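Local coordinates for protein transcription termination factor FttA (Pyrococcus horikoshii, PDB 3AF6) that probably terminates transcription genome-wide by cutting nascent RNA as it leaves RNA polymerase, using a two-zinc metallo-beta-lactamase nuclease centre, at residues I189-L194 / S203-Q208. Residues are numbered along the deposited sequence; the frame is centred on the assembly and turned at random.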
loop_
_atom_site.group_PDB
_atom_site.type_symbol
_atom_site.label_atom_id
_atom_site.label_comp_id
_atom_site.label_asym_id
_atom_site.label_seq_id
_atom_site.Cartn_x
_atom_site.Cartn_y
_atom_site.Cartn_z
ATOM N N ILE A 189 -26.805 4.531 6.317
ATOM C CA ILE A 189 -25.370 4.504 6.067
ATOM C C ILE A 189 -24.779 5.827 6.542
ATOM O O ILE A 189 -25.287 6.881 6.184
ATOM C CB ILE A 189 -25.085 4.361 4.543
ATOM C CG1 ILE A 189 -25.753 3.098 3.993
ATOM C CG2 ILE A 189 -23.582 4.329 4.289
ATOM C CD1 ILE A 189 -25.909 3.107 2.492
ATOM N N ARG A 190 -23.716 5.781 7.340
ATOM C CA ARG A 190 -23.095 7.018 7.833
ATOM C C ARG A 190 -21.573 6.893 7.801
ATOM O O ARG A 190 -21.034 5.792 7.944
ATOM C CB ARG A 190 -23.492 7.295 9.292
ATOM C CG ARG A 190 -24.846 6.793 9.725
ATOM C CD ARG A 190 -24.817 6.391 11.208
ATOM N NE ARG A 190 -24.818 7.530 12.114
ATOM C CZ ARG A 190 -24.486 7.470 13.401
ATOM N NH1 ARG A 190 -24.113 6.321 13.958
ATOM N NH2 ARG A 190 -24.542 8.573 14.135
ATOM N N ILE A 191 -20.874 8.003 7.614
ATOM C CA ILE A 191 -19.422 7.931 7.644
ATOM C C ILE A 191 -18.906 8.927 8.674
ATOM O O ILE A 191 -19.325 10.092 8.712
ATOM C CB ILE A 191 -18.760 8.201 6.260
ATOM C CG1 ILE A 191 -19.134 9.581 5.736
ATOM C CG2 ILE A 191 -19.158 7.119 5.278
ATOM C CD1 ILE A 191 -18.429 9.932 4.409
ATOM N N THR A 192 -17.995 8.458 9.514
ATOM C CA THR A 192 -17.442 9.296 10.550
ATOM C C THR A 192 -15.944 9.434 10.413
ATOM O O THR A 192 -15.243 8.443 10.221
ATOM C CB THR A 192 -17.762 8.705 11.917
ATOM O OG1 THR A 192 -19.176 8.568 12.030
ATOM C CG2 THR A 192 -17.251 9.602 13.033
ATOM N N GLY A 193 -15.450 10.663 10.507
ATOM C CA GLY A 193 -14.017 10.874 10.412
ATOM C C GLY A 193 -13.364 10.711 11.780
ATOM O O GLY A 193 -13.680 11.432 12.739
ATOM N N LEU A 194 -12.457 9.751 11.888
ATOM C CA LEU A 194 -11.764 9.530 13.145
ATOM C C LEU A 194 -10.414 10.240 13.094
ATOM O O LEU A 194 -9.716 10.362 14.110
ATOM C CB LEU A 194 -11.590 8.029 13.387
ATOM C CG LEU A 194 -12.940 7.336 13.608
ATOM C CD1 LEU A 194 -12.752 5.837 13.812
ATOM C CD2 LEU A 194 -13.618 7.963 14.824
ATOM N N SER A 203 -5.197 9.481 8.823
ATOM C CA SER A 203 -6.425 9.193 8.077
ATOM C C SER A 203 -7.113 7.998 8.698
ATOM O O SER A 203 -6.471 6.979 8.975
ATOM C CB SER A 203 -6.115 8.868 6.600
ATOM O OG SER A 203 -6.013 10.032 5.803
ATOM N N ALA A 204 -8.417 8.109 8.895
ATOM C CA ALA A 204 -9.185 7.035 9.501
ATOM C C ALA A 204 -10.653 7.390 9.329
ATOM O O ALA A 204 -11.139 8.364 9.904
ATOM C CB ALA A 204 -8.834 6.916 10.985
ATOM N N LEU A 205 -11.358 6.590 8.539
ATOM C CA LEU A 205 -12.758 6.847 8.247
ATOM C C LEU A 205 -13.595 5.612 8.549
ATOM O O LEU A 205 -13.344 4.520 8.023
ATOM C CB LEU A 205 -12.880 7.267 6.781
ATOM C CG LEU A 205 -14.201 7.680 6.150
ATOM C CD1 LEU A 205 -13.899 8.540 4.941
ATOM C CD2 LEU A 205 -15.005 6.457 5.737
ATOM N N LEU A 206 -14.583 5.797 9.418
ATOM C CA LEU A 206 -15.450 4.715 9.834
ATOM C C LEU A 206 -16.741 4.741 9.051
ATOM O O LEU A 206 -17.451 5.746 9.063
ATOM C CB LEU A 206 -15.756 4.839 11.327
ATOM C CG LEU A 206 -16.665 3.772 11.941
ATOM C CD1 LEU A 206 -15.999 2.389 11.853
ATOM C CD2 LEU A 206 -16.928 4.136 13.394
ATOM N N VAL A 207 -17.040 3.639 8.366
ATOM C CA VAL A 207 -18.276 3.543 7.588
ATOM C C VAL A 207 -19.260 2.704 8.379
ATOM O O VAL A 207 -18.916 1.615 8.827
ATOM C CB VAL A 207 -18.054 2.871 6.201
ATOM C CG1 VAL A 207 -19.370 2.774 5.465
ATOM C CG2 VAL A 207 -17.053 3.674 5.383
ATOM N N GLN A 208 -20.479 3.214 8.549
ATOM C CA GLN A 208 -21.503 2.508 9.313
ATOM C C GLN A 208 -22.805 2.259 8.570
ATOM O O GLN A 208 -23.228 3.065 7.727
ATOM C CB GLN A 208 -21.906 3.298 10.566
ATOM C CG GLN A 208 -20.799 3.912 11.383
ATOM C CD GLN A 208 -21.350 4.889 12.403
ATOM O OE1 GLN A 208 -22.256 4.566 13.159
ATOM N NE2 GLN A 208 -20.801 6.093 12.424
#
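Arg190 and Gln208 pair at one end of an antiparallel beta hairpin whose strands, 189-193 and 204-208, have axes that approach to 4.6 Å with their directions 165° apart, joined by backbone hydrogen bonds at the Arg190-Gln208 and Thr192-Leu206 pairs and by one from Leu194 N to Ala204 O. The hairpin opens the metallo-beta-lactamase fold: strand 213-216 continues the sheet beyond 204-209, and the C-terminal strand 647-649 borders 189-193. Between the hydrogen-bonded pairs, Ile191 faces Val207, with CG2 of Ile191 4.0 Å from CG2 of Val207, while CB of Ile191 meets CD2 of Leu205 at 4.2 Å. This apolar face turns to the second sheet of the sandwich, where Ile362 receives Ile191 and Leu353 receives Val207. The other face, which Leu206 shares, carries the polar groups. Here CD1 of Leu194 reaches CB of Leu206 at 4.0 Å, and CB of Leu194 sits 3.8 Å from CB of Ala204. A zinc ion is about 11 Å from the side chain of Ala204, at this end of the contact. With CG anti to the carbonyl carbon and the chain extended beyond it, Gln208 lays its amide between Arg190 and Thr192. Thr192 OG1, 3.0 Å from Gln208 NE2, is hydrogen-bonded to Thr647 OG1, a side-chain tie to the C-terminal strand. The Arg190 chain bends twice; its guanidinium plane stands 65° from the plane of the Gln208 amide. NH1 makes a weak, strongly bent bond (118° at the hydrogen) to Gln208 OE1, and Gln208 NE2 lies over one guanidinium face.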